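Local coordinates for adenylyl-sulfate kinase 1, chloroplastic (Arabidopsis thaliana, PDB 3UIE), which catalyses the ATP-dependent 3'-phosphorylation of adenosine 5'-phosphosulfate, making the activated sulfate 3'-phosphoadenylyl sulfate in the chloroplast, at residues Val12-Arg17 with Glu121-Glu126; Glu81-Val86 with Arg109-Ala114; Gly143-Ala148 with Lys154-Ile159. All blocks are in the same frame, centred on the assembly; numbering follows the deposited sequence.

Interaction 1 of 3, residues Val12-Arg17 with Glu121-Glu126; sequences VEKVDR and EGDFVE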
loop_
_atom_site.group_PDB
_atom_site.type_symbol
_atom_site.label_atom_id
_atom_site.label_comp_id
_atom_site.label_asym_id
_atom_site.label_seq_id
_atom_site.Cartn_x
_atom_site.Cartn_y
_atom_site.Cartn_z
ATOM N N VAL A 12 12.017 -4.805 -13.446
ATOM C CA VAL A 12 11.616 -3.395 -13.329
ATOM C C VAL A 12 11.958 -2.842 -11.950
ATOM O O VAL A 12 11.404 -3.288 -10.945
ATOM C CB VAL A 12 10.112 -3.222 -13.592
ATOM C CG1 VAL A 12 9.718 -1.756 -13.515
ATOM C CG2 VAL A 12 9.763 -3.786 -14.953
ATOM N N GLU A 13 12.845 -1.848 -11.917
ATOM C CA GLU A 13 13.363 -1.292 -10.660
ATOM C C GLU A 13 12.657 -0.008 -10.242
ATOM O O GLU A 13 11.944 0.606 -11.027
ATOM C CB GLU A 13 14.857 -0.997 -10.799
ATOM C CG GLU A 13 15.737 -2.210 -11.039
ATOM C CD GLU A 13 17.211 -1.853 -11.120
ATOM O OE1 GLU A 13 17.618 -0.841 -10.514
ATOM O OE2 GLU A 13 17.966 -2.585 -11.795
ATOM N N LYS A 14 12.881 0.416 -9.001
ATOM C CA LYS A 14 12.351 1.691 -8.538
ATOM C C LYS A 14 12.775 2.832 -9.458
ATOM O O LYS A 14 11.962 3.708 -9.775
ATOM C CB LYS A 14 12.799 1.967 -7.105
ATOM C CG LYS A 14 12.306 3.279 -6.513
ATOM C CD LYS A 14 12.789 3.351 -5.067
ATOM C CE LYS A 14 12.759 4.762 -4.515
ATOM N NZ LYS A 14 13.851 4.949 -3.521
ATOM N N VAL A 15 14.031 2.818 -9.908
ATOM C CA VAL A 15 14.517 3.887 -10.782
ATOM C C VAL A 15 13.821 3.896 -12.131
ATOM O O VAL A 15 13.710 4.949 -12.760
ATOM C CB VAL A 15 16.045 3.864 -10.992
ATOM C CG1 VAL A 15 16.756 4.383 -9.749
ATOM C CG2 VAL A 15 16.523 2.458 -11.362
ATOM N N ASP A 16 13.357 2.728 -12.584
ATOM C CA ASP A 16 12.593 2.675 -13.823
ATOM C C ASP A 16 11.225 3.323 -13.629
ATOM O O ASP A 16 10.755 4.077 -14.482
ATOM C CB ASP A 16 12.444 1.225 -14.331
ATOM C CG ASP A 16 13.780 0.580 -14.631
ATOM O OD1 ASP A 16 14.582 1.188 -15.374
ATOM O OD2 ASP A 16 14.034 -0.517 -14.103
ATOM N N ARG A 17 10.574 3.037 -12.506
ATOM C CA ARG A 17 9.285 3.662 -12.230
ATOM C C ARG A 17 9.458 5.180 -12.055
ATOM O O ARG A 17 8.608 5.970 -12.467
ATOM C CB ARG A 17 8.634 3.031 -10.992
ATOM C CG ARG A 17 8.193 1.569 -11.217
ATOM C CD ARG A 17 7.536 0.966 -9.973
ATOM N NE ARG A 17 8.484 0.670 -8.896
ATOM C CZ ARG A 17 9.136 -0.487 -8.799
ATOM N NH1 ARG A 17 8.937 -1.416 -9.722
ATOM N NH2 ARG A 17 9.989 -0.717 -7.797
ATOM N N GLU A 121 18.082 6.598 3.731
ATOM C CA GLU A 121 18.288 7.957 4.191
ATOM C C GLU A 121 17.803 8.935 3.129
ATOM O O GLU A 121 18.081 8.758 1.945
ATOM C CB GLU A 121 19.768 8.203 4.499
ATOM C CG GLU A 121 20.035 9.478 5.282
ATOM C CD GLU A 121 19.640 9.357 6.742
ATOM O OE1 GLU A 121 19.409 8.218 7.205
ATOM O OE2 GLU A 121 19.560 10.400 7.427
ATOM N N GLY A 122 17.069 9.958 3.556
ATOM C CA GLY A 122 16.526 10.948 2.640
ATOM C C GLY A 122 15.098 10.702 2.163
ATOM O O GLY A 122 14.386 11.654 1.843
ATOM N N ASP A 123 14.669 9.446 2.139
ATOM C CA ASP A 123 13.359 9.093 1.573
ATOM C C ASP A 123 12.193 9.296 2.544
ATOM O O ASP A 123 11.047 9.067 2.180
ATOM C CB ASP A 123 13.337 7.645 1.070
ATOM C CG ASP A 123 14.187 7.435 -0.170
ATOM O OD1 ASP A 123 14.659 8.430 -0.761
ATOM O OD2 ASP A 123 14.372 6.263 -0.549
ATOM N N PHE A 124 12.492 9.708 3.774
ATOM C CA PHE A 124 11.465 9.894 4.792
ATOM C C PHE A 124 11.519 11.330 5.290
ATOM O O PHE A 124 12.509 11.751 5.883
ATOM C CB PHE A 124 11.701 8.918 5.941
ATOM C CG PHE A 124 10.624 8.920 6.987
ATOM C CD1 PHE A 124 9.564 8.039 6.889
ATOM C CD2 PHE A 124 10.691 9.773 8.087
ATOM C CE1 PHE A 124 8.581 7.998 7.848
ATOM C CE2 PHE A 124 9.705 9.738 9.058
ATOM C CZ PHE A 124 8.642 8.836 8.928
ATOM N N VAL A 125 10.465 12.087 5.017
ATOM C CA VAL A 125 10.418 13.497 5.371
ATOM C C VAL A 125 9.391 13.684 6.462
ATOM O O VAL A 125 8.190 13.656 6.199
ATOM C CB VAL A 125 10.025 14.356 4.163
ATOM C CG1 VAL A 125 10.048 15.854 4.536
ATOM C CG2 VAL A 125 10.961 14.055 2.983
ATOM N N GLU A 126 9.862 13.875 7.690
ATOM C CA GLU A 126 8.958 14.010 8.826
ATOM C C GLU A 126 8.487 15.452 8.940
ATOM O O GLU A 126 9.292 16.370 9.070
ATOM C CB GLU A 126 9.669 13.562 10.103
ATOM C CG GLU A 126 8.771 13.385 11.311
ATOM C CD GLU A 126 9.503 12.730 12.466
ATOM O OE1 GLU A 126 10.750 12.689 12.425
ATOM O OE2 GLU A 126 8.833 12.245 13.408
HETATM O O HOH W 1 12.006 4.478 -1.615
#
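Lys14 reaches out to Asp123 from the start of helix 14-21, and this single pair makes the whole contact. Two residues after Cys10, which forms a disulfide with the other subunit, Val12 packs on Gln47 of that second subunit. Its carbonyl O takes a weak bond from Arg17 NH1. Glu13 is the N-cap: its amide N gives a nearly straight bond (166°) of 2.8 Å to the anti lone pair of Asp16 OD2, so a side chain in the first turn closes the helix start. Lys14 comes next, with CG swung opposite the backbone N (chi1 180°) and the chain extended until it bends at the last torsion. NZ thus lies 3.3 Å from Asp123 OD2, a salt bridge whose hydrogen bond is weak. The two side chains approach from opposite directions. A water accepts from Lys14 NZ at 2.7 Å and donates to Asp123 OD2 at 3.1 Å, giving the pair a second, bridged route. Further on, Asp16 O bonds to Tyr50 OH of the second subunit, and Arg17 lays its guanidinium face over Glu13 O. Asp123, just before strand 124-129, has its OD1 hydrogen-bonded to Tyr197 OH. With so little buried surface and a long, partly water-mediated ion pair, helix 14-21 is joined to the lead-in of that strand by charge and hydration more than by close packing.

Interaction 2 of 3, residues Glu81-Val86 with Arg109-Ala114; sequences ENIRRV and RTDRDA. With ADX (adenosine-5'-phosphosulfate), chain D.
Between these two helical turns Ile83 meets the base of an aspartate and its carbonyl O instead of an apolar side chain, and that is the odd feature here: helices 76-95 and 109-117 meet through its methyls and the backbone end of Asp111. Ile83 CG2 lies 3.7 Å from Asp111 O, and Ile83 CD1 lies 3.8 Å from Asp111 CB. The two side chains cross at about a right angle, so both ends of the branched isoleucine lap round the one CB. CG2, opposite its own backbone N and beside its own carbonyl carbon, is the branch that meets Asp111 O; the same methyl also nears Arg112 N. No polar bond joins the two segments, and the fit is purely van der Waals.

One residue earlier on the first helix, Asn82 serves the substrate. Its ND2 donates to O1B of adenosine-5'-phosphosulfate at 2.8 Å and, weakly, to O1A at 2.9 Å, spanning the sulfate and the phosphate, while OD1 accepts from Asn69 ND2. A leucine in its place would probably leave both substrate oxygens without this donor and Asn69 ND2 without its acceptor. On the flank of the helix facing the second subunit Arg84 grips Glu81 side-on, NE to OE1 at 2.8 Å and NH2 to OE2 at 2.9 Å, and Arg85 NE reaches the same OE2 from the same face of the carboxylate. Arg84 also bonds to Leu68 O of the second subunit.

Arg112 turns away from the contact to Glu126 on strand 124-129 and to the backbone O of Ser106, the residue thought, as in related enzymes, to be the phosphoserine intermediate. Both helices pack over the parallel sheet, where Ile83, Val86 and Arg112 all rest on Trp29 of strand 26-31.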
loop_
_atom_site.group_PDB
_atom_site.type_symbol
_atom_site.label_atom_id
_atom_site.label_comp_id
_atom_site.label_asym_id
_atom_site.label_seq_id
_atom_site.Cartn_x
_atom_site.Cartn_y
_atom_site.Cartn_z
ATOM N N GLU A 81 0.828 -0.525 16.242
ATOM C CA GLU A 81 0.583 -1.388 15.088
ATOM C C GLU A 81 0.021 -0.586 13.911
ATOM O O GLU A 81 0.396 -0.808 12.762
ATOM C CB GLU A 81 -0.368 -2.535 15.457
ATOM C CG GLU A 81 -0.683 -3.480 14.308
ATOM C CD GLU A 81 0.526 -4.257 13.816
ATOM O OE1 GLU A 81 1.640 -4.112 14.376
ATOM O OE2 GLU A 81 0.347 -5.027 12.854
ATOM N N ASN A 82 -0.871 0.351 14.210
ATOM C CA ASN A 82 -1.418 1.244 13.196
ATOM C C ASN A 82 -0.286 1.973 12.466
ATOM O O ASN A 82 -0.228 1.991 11.244
ATOM C CB ASN A 82 -2.351 2.262 13.865
ATOM C CG ASN A 82 -3.009 3.200 12.874
ATOM O OD1 ASN A 82 -3.564 2.769 11.862
ATOM N ND2 ASN A 82 -2.955 4.490 13.164
ATOM N N ILE A 83 0.612 2.575 13.242
ATOM C CA ILE A 83 1.743 3.328 12.703
ATOM C C ILE A 83 2.671 2.393 11.940
ATOM O O ILE A 83 3.148 2.714 10.848
ATOM C CB ILE A 83 2.537 4.021 13.850
ATOM C CG1 ILE A 83 1.671 5.088 14.531
ATOM C CG2 ILE A 83 3.860 4.591 13.332
ATOM C CD1 ILE A 83 2.190 5.509 15.934
ATOM N N ARG A 84 2.947 1.238 12.531
ATOM C CA ARG A 84 3.839 0.280 11.900
ATOM C C ARG A 84 3.330 -0.112 10.514
ATOM O O ARG A 84 4.086 -0.091 9.546
ATOM C CB ARG A 84 3.984 -0.980 12.753
ATOM C CG ARG A 84 4.966 -1.973 12.165
ATOM C CD ARG A 84 4.883 -3.339 12.828
ATOM N NE ARG A 84 3.704 -4.108 12.425
ATOM C CZ ARG A 84 3.623 -4.852 11.321
ATOM N NH1 ARG A 84 4.648 -4.922 10.476
ATOM N NH2 ARG A 84 2.508 -5.525 11.054
ATOM N N ARG A 85 2.057 -0.483 10.422
ATOM C CA ARG A 85 1.505 -0.921 9.137
ATOM C C ARG A 85 1.507 0.225 8.137
ATOM O O ARG A 85 1.837 0.031 6.969
ATOM C CB ARG A 85 0.081 -1.460 9.286
ATOM C CG ARG A 85 -0.034 -2.757 10.066
ATOM C CD ARG A 85 -1.498 -3.206 10.083
ATOM N NE ARG A 85 -1.756 -4.261 11.055
ATOM C CZ ARG A 85 -2.974 -4.686 11.374
ATOM N NH1 ARG A 85 -4.042 -4.145 10.795
ATOM N NH2 ARG A 85 -3.124 -5.644 12.277
ATOM N N VAL A 86 1.137 1.421 8.589
ATOM C CA VAL A 86 1.153 2.566 7.684
ATOM C C VAL A 86 2.564 2.849 7.162
ATOM O O VAL A 86 2.736 3.142 5.979
ATOM C CB VAL A 86 0.515 3.831 8.300
ATOM C CG1 VAL A 86 0.758 5.031 7.406
ATOM C CG2 VAL A 86 -0.979 3.617 8.490
ATOM N N ARG A 109 7.132 8.624 19.482
ATOM C CA ARG A 109 8.391 8.927 18.824
ATOM C C ARG A 109 9.064 7.643 18.336
ATOM O O ARG A 109 9.528 7.557 17.198
ATOM C CB ARG A 109 9.275 9.665 19.850
ATOM C CG ARG A 109 10.506 10.353 19.330
ATOM C CD ARG A 109 11.165 11.179 20.464
ATOM N NE ARG A 109 10.405 12.387 20.755
ATOM C CZ ARG A 109 10.034 12.792 21.970
ATOM N NH1 ARG A 109 10.345 12.095 23.048
ATOM N NH2 ARG A 109 9.349 13.913 22.104
ATOM N N THR A 110 9.104 6.638 19.203
ATOM C CA THR A 110 9.732 5.362 18.862
ATOM C C THR A 110 9.087 4.732 17.631
ATOM O O THR A 110 9.771 4.111 16.808
ATOM C CB THR A 110 9.684 4.365 20.050
ATOM O OG1 THR A 110 10.434 3.186 19.730
ATOM C CG2 THR A 110 8.244 3.983 20.392
ATOM N N ASP A 111 7.771 4.867 17.501
ATOM C CA ASP A 111 7.076 4.255 16.367
ATOM C C ASP A 111 7.280 5.033 15.073
ATOM O O ASP A 111 7.466 4.431 14.023
ATOM C CB ASP A 111 5.594 4.058 16.669
ATOM C CG ASP A 111 5.369 3.124 17.825
ATOM O OD1 ASP A 111 6.000 2.046 17.842
ATOM O OD2 ASP A 111 4.582 3.469 18.726
ATOM N N ARG A 112 7.257 6.367 15.138
ATOM C CA ARG A 112 7.606 7.145 13.946
ATOM C C ARG A 112 9.056 6.899 13.532
ATOM O O ARG A 112 9.352 6.823 12.343
ATOM C CB ARG A 112 7.365 8.645 14.125
ATOM C CG ARG A 112 5.937 9.035 14.449
ATOM C CD ARG A 112 5.770 10.564 14.313
ATOM N NE ARG A 112 6.775 11.288 15.107
ATOM C CZ ARG A 112 6.598 11.676 16.366
ATOM N NH1 ARG A 112 5.446 11.430 16.992
ATOM N NH2 ARG A 112 7.576 12.311 17.004
ATOM N N ASP A 113 9.967 6.797 14.500
ATOM C CA ASP A 113 11.373 6.551 14.167
ATOM C C ASP A 113 11.567 5.207 13.475
ATOM O O ASP A 113 12.429 5.065 12.599
ATOM C CB ASP A 113 12.276 6.645 15.407
ATOM C CG ASP A 113 12.309 8.050 16.002
ATOM O OD1 ASP A 113 11.878 9.024 15.332
ATOM O OD2 ASP A 113 12.776 8.178 17.148
ATOM N N ALA A 114 10.769 4.219 13.859
ATOM C CA ALA A 114 10.864 2.911 13.221
ATOM C C ALA A 114 10.396 2.974 11.764
ATOM O O ALA A 114 10.954 2.304 10.904
ATOM C CB ALA A 114 10.080 1.866 14.004
HETATM S SB ADX D . -2.981 7.181 15.670
HETATM O O1B ADX D . -3.195 5.761 15.699
HETATM O O2B ADX D . -2.589 7.628 17.027
HETATM O O3B ADX D . -1.899 7.549 14.735
HETATM P PA ADX D . -4.911 8.035 13.862
HETATM O O1A ADX D . -4.774 6.743 13.100
HETATM O O2A ADX D . -4.390 9.224 13.070
HETATM O O3A ADX D . -4.250 7.912 15.309
HETATM O "O5'" ADX D . -6.448 8.231 14.154
HETATM C "C5'" ADX D . -6.909 9.465 14.615
HETATM C "C4'" ADX D . -8.296 9.751 14.357
HETATM O "O4'" ADX D . -9.107 8.834 15.082
HETATM C "C3'" ADX D . -8.607 11.116 14.856
HETATM O "O3'" ADX D . -9.121 11.867 13.801
HETATM C "C2'" ADX D . -9.649 10.972 15.787
HETATM O "O2'" ADX D . -10.763 11.543 15.187
HETATM C "C1'" ADX D . -9.944 9.533 15.952
HETATM N N9 ADX D . -9.850 9.110 17.323
HETATM C C8 ADX D . -10.740 8.324 17.973
HETATM N N7 ADX D . -10.278 8.076 19.211
HETATM C C5 ADX D . -9.092 8.707 19.348
HETATM C C6 ADX D . -8.158 8.822 20.396
HETATM N N6 ADX D . -8.393 8.154 21.637
HETATM N N1 ADX D . -7.034 9.561 20.222
HETATM C C2 ADX D . -6.805 10.180 19.051
HETATM N N3 ADX D . -7.682 10.089 18.025
HETATM C C4 ADX D . -8.817 9.366 18.143
#

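Interaction 3 of 3, residues Gly143-Ala148 with Lys154-Ile159; sequences GLYKLA and KGFTGI. With ADX (adenosine-5'-phosphosulfate), chain D.
A T-shaped aromatic pair, Phe156 edge-on to the face of Tyr145, knits helix 144-149 to the loop that follows it in this P-loop kinase fold. The ring centroids are 5.2 Å apart and the planes stand at 85°. Phe156 CE2 sits above the Tyr145 face, displaced toward the CE1 rim, at 3.7 Å from Tyr145 CE1.

Phe156 is the main bump, and the helix supplies the hollow. Leu144, Tyr145 and Ala148 wall it: Leu144 CB meets Phe156 CZ at 3.7 Å, and Ala148 CB sits 3.5 Å from Phe156 CB, close enough that the small methyl suits the spot. A chi1 of -166° carries the phenyl away from its backbone N and in between the helix and the substrate, where its CD1 and CE1 lie over the adenine of adenosine-5'-phosphosulfate. Phe74 is assigned a stacking role with the same base, so Phe156 and Phe74 both contribute rings to the adenine site; Gly155 beside it also binds substrate.

At the edge of the tyrosine ring, Ile159 packs in: its CG1 lies near the ring plane, 4.0 Å from Tyr145 CD1, and also approaches the Ala148 methyl. A type II turn from Phe156 to Ile159, closed by Ile159 N to Phe156 O at 3.0 Å, brings Ile159 in beside Tyr145. Gly158 takes the positive-phi corner (95°), where a side chain would press on the preceding carbonyl.

At its far end Tyr145 reaches the ATP-binding loop, its OH bonded to Ser34 O. One water completes the join, donating to Tyr145 OH at 2.8 Å and to Thr157 O at 2.7 Å.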
loop_
_atom_site.group_PDB
_atom_site.type_symbol
_atom_site.label_atom_id
_atom_site.label_comp_id
_atom_site.label_asym_id
_atom_site.label_seq_id
_atom_site.Cartn_x
_atom_site.Cartn_y
_atom_site.Cartn_z
ATOM N N GLY A 143 -15.475 17.677 17.606
ATOM C CA GLY A 143 -15.973 17.639 18.970
ATOM C C GLY A 143 -15.313 16.583 19.839
ATOM O O GLY A 143 -15.829 16.226 20.896
ATOM N N LEU A 144 -14.158 16.091 19.405
ATOM C CA LEU A 144 -13.487 15.002 20.104
ATOM C C LEU A 144 -12.868 15.422 21.426
ATOM O O LEU A 144 -12.903 14.664 22.396
ATOM C CB LEU A 144 -12.407 14.378 19.218
ATOM C CG LEU A 144 -12.933 13.634 17.994
ATOM C CD1 LEU A 144 -11.770 13.220 17.121
ATOM C CD2 LEU A 144 -13.754 12.436 18.423
ATOM N N TYR A 145 -12.258 16.602 21.461
ATOM C CA TYR A 145 -11.651 17.073 22.692
ATOM C C TYR A 145 -12.698 17.224 23.794
ATOM O O TYR A 145 -12.459 16.855 24.942
ATOM C CB TYR A 145 -10.894 18.388 22.471
ATOM C CG TYR A 145 -9.567 18.204 21.775
ATOM C CD1 TYR A 145 -8.449 17.759 22.473
ATOM C CD2 TYR A 145 -9.431 18.459 20.416
ATOM C CE1 TYR A 145 -7.226 17.579 21.831
ATOM C CE2 TYR A 145 -8.213 18.282 19.770
ATOM C CZ TYR A 145 -7.120 17.843 20.481
ATOM O OH TYR A 145 -5.909 17.670 19.843
ATOM N N LYS A 146 -13.857 17.763 23.450
ATOM C CA LYS A 146 -14.890 17.946 24.473
ATOM C C LYS A 146 -15.394 16.601 25.003
ATOM O O LYS A 146 -15.641 16.448 26.199
ATOM C CB LYS A 146 -16.043 18.808 23.954
ATOM C CG LYS A 146 -16.690 18.277 22.697
ATOM C CD LYS A 146 -17.647 19.296 22.091
ATOM C CE LYS A 146 -16.909 20.535 21.604
ATOM N NZ LYS A 146 -17.800 21.438 20.824
ATOM N N LEU A 147 -15.527 15.625 24.111
ATOM C CA LEU A 147 -15.927 14.278 24.513
ATOM C C LEU A 147 -14.839 13.659 25.396
ATOM O O LEU A 147 -15.134 12.994 26.390
ATOM C CB LEU A 147 -16.192 13.409 23.281
ATOM C CG LEU A 147 -17.457 13.741 22.488
ATOM C CD1 LEU A 147 -17.420 13.142 21.099
ATOM C CD2 LEU A 147 -18.690 13.261 23.238
ATOM N N ALA A 148 -13.579 13.897 25.038
ATOM C CA ALA A 148 -12.452 13.418 25.835
ATOM C C ALA A 148 -12.415 14.066 27.221
ATOM O O ALA A 148 -12.230 13.378 28.229
ATOM C CB ALA A 148 -11.136 13.663 25.099
ATOM N N LYS A 154 -11.894 7.765 26.335
ATOM C CA LYS A 154 -10.765 7.538 27.231
ATOM C C LYS A 154 -9.453 7.519 26.447
ATOM O O LYS A 154 -9.437 7.168 25.271
ATOM C CB LYS A 154 -10.953 6.216 27.981
ATOM C CG LYS A 154 -9.817 5.847 28.922
ATOM C CD LYS A 154 -10.069 4.496 29.587
ATOM C CE LYS A 154 -8.972 4.155 30.586
ATOM N NZ LYS A 154 -9.231 2.866 31.291
ATOM N N GLY A 155 -8.362 7.913 27.093
ATOM C CA GLY A 155 -7.041 7.816 26.492
ATOM C C GLY A 155 -6.827 8.628 25.226
ATOM O O GLY A 155 -6.049 8.233 24.354
ATOM N N PHE A 156 -7.491 9.774 25.124
ATOM C CA PHE A 156 -7.368 10.614 23.936
ATOM C C PHE A 156 -6.031 11.366 23.906
ATOM O O PHE A 156 -5.629 11.972 24.894
ATOM C CB PHE A 156 -8.527 11.610 23.857
ATOM C CG PHE A 156 -8.664 12.269 22.513
ATOM C CD1 PHE A 156 -9.145 11.553 21.426
ATOM C CD2 PHE A 156 -8.307 13.594 22.332
ATOM C CE1 PHE A 156 -9.277 12.147 20.184
ATOM C CE2 PHE A 156 -8.438 14.195 21.092
ATOM C CZ PHE A 156 -8.922 13.469 20.015
ATOM N N THR A 157 -5.362 11.327 22.759
ATOM C CA THR A 157 -4.067 11.978 22.588
ATOM C C THR A 157 -4.077 13.456 22.984
ATOM O O THR A 157 -4.895 14.229 22.497
ATOM C CB THR A 157 -3.586 11.838 21.127
ATOM O OG1 THR A 157 -3.417 10.454 20.822
ATOM C CG2 THR A 157 -2.253 12.548 20.919
ATOM N N GLY A 158 -3.159 13.840 23.868
ATOM C CA GLY A 158 -3.011 15.228 24.268
ATOM C C GLY A 158 -3.789 15.530 25.540
ATOM O O GLY A 158 -3.588 16.567 26.170
ATOM N N ILE A 159 -4.663 14.602 25.919
ATOM C CA ILE A 159 -5.502 14.751 27.104
ATOM C C ILE A 159 -5.150 13.677 28.128
ATOM O O ILE A 159 -4.698 13.984 29.228
ATOM C CB ILE A 159 -6.999 14.629 26.751
ATOM C CG1 ILE A 159 -7.412 15.739 25.783
ATOM C CG2 ILE A 159 -7.869 14.632 28.019
ATOM C CD1 ILE A 159 -7.126 17.123 26.281
HETATM S SB ADX D . -2.981 7.181 15.670
HETATM O O1B ADX D . -3.195 5.761 15.699
HETATM O O2B ADX D . -2.589 7.628 17.027
HETATM O O3B ADX D . -1.899 7.549 14.735
HETATM P PA ADX D . -4.911 8.035 13.862
HETATM O O1A ADX D . -4.774 6.743 13.100
HETATM O O2A ADX D . -4.390 9.224 13.070
HETATM O O3A ADX D . -4.250 7.912 15.309
HETATM O "O5'" ADX D . -6.448 8.231 14.154
HETATM C "C5'" ADX D . -6.909 9.465 14.615
HETATM C "C4'" ADX D . -8.296 9.751 14.357
HETATM O "O4'" ADX D . -9.107 8.834 15.082
HETATM C "C3'" ADX D . -8.607 11.116 14.856
HETATM O "O3'" ADX D . -9.121 11.867 13.801
HETATM C "C2'" ADX D . -9.649 10.972 15.787
HETATM O "O2'" ADX D . -10.763 11.543 15.187
HETATM C "C1'" ADX D . -9.944 9.533 15.952
HETATM N N9 ADX D . -9.850 9.110 17.323
HETATM C C8 ADX D . -10.740 8.324 17.973
HETATM N N7 ADX D . -10.278 8.076 19.211
HETATM C C5 ADX D . -9.092 8.707 19.348
HETATM C C6 ADX D . -8.158 8.822 20.396
HETATM N N6 ADX D . -8.393 8.154 21.637
HETATM N N1 ADX D . -7.034 9.561 20.222
HETATM C C2 ADX D . -6.805 10.180 19.051
HETATM N N3 ADX D . -7.682 10.089 18.025
HETATM C C4 ADX D . -8.817 9.366 18.143
HETATM O O HOH W 2 -4.949 15.033 19.900
#

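Interaction 2 is nested along the chain inside the loop that interaction 1 closes, and interaction 3 follows both. The centres of 1 and 2 are about 19 Å apart, and they meet directly: helix 109-117 and strand 124-129 are consecutive elements, and Arg112 is tied to Glu126 by a salt bridge. Interaction 3 lies across the chain's centre from interaction 1, their centres about 37 Å apart, and touches neither of the others. Interactions 2 and 3, with centres about 21 Å apart, share one substrate molecule: Asn82 of interaction 2 holds the phosphosulfate end, while interaction 3 borders the adenine. Interaction 2 thus both binds substrate and, like interaction 1, touches the second subunit.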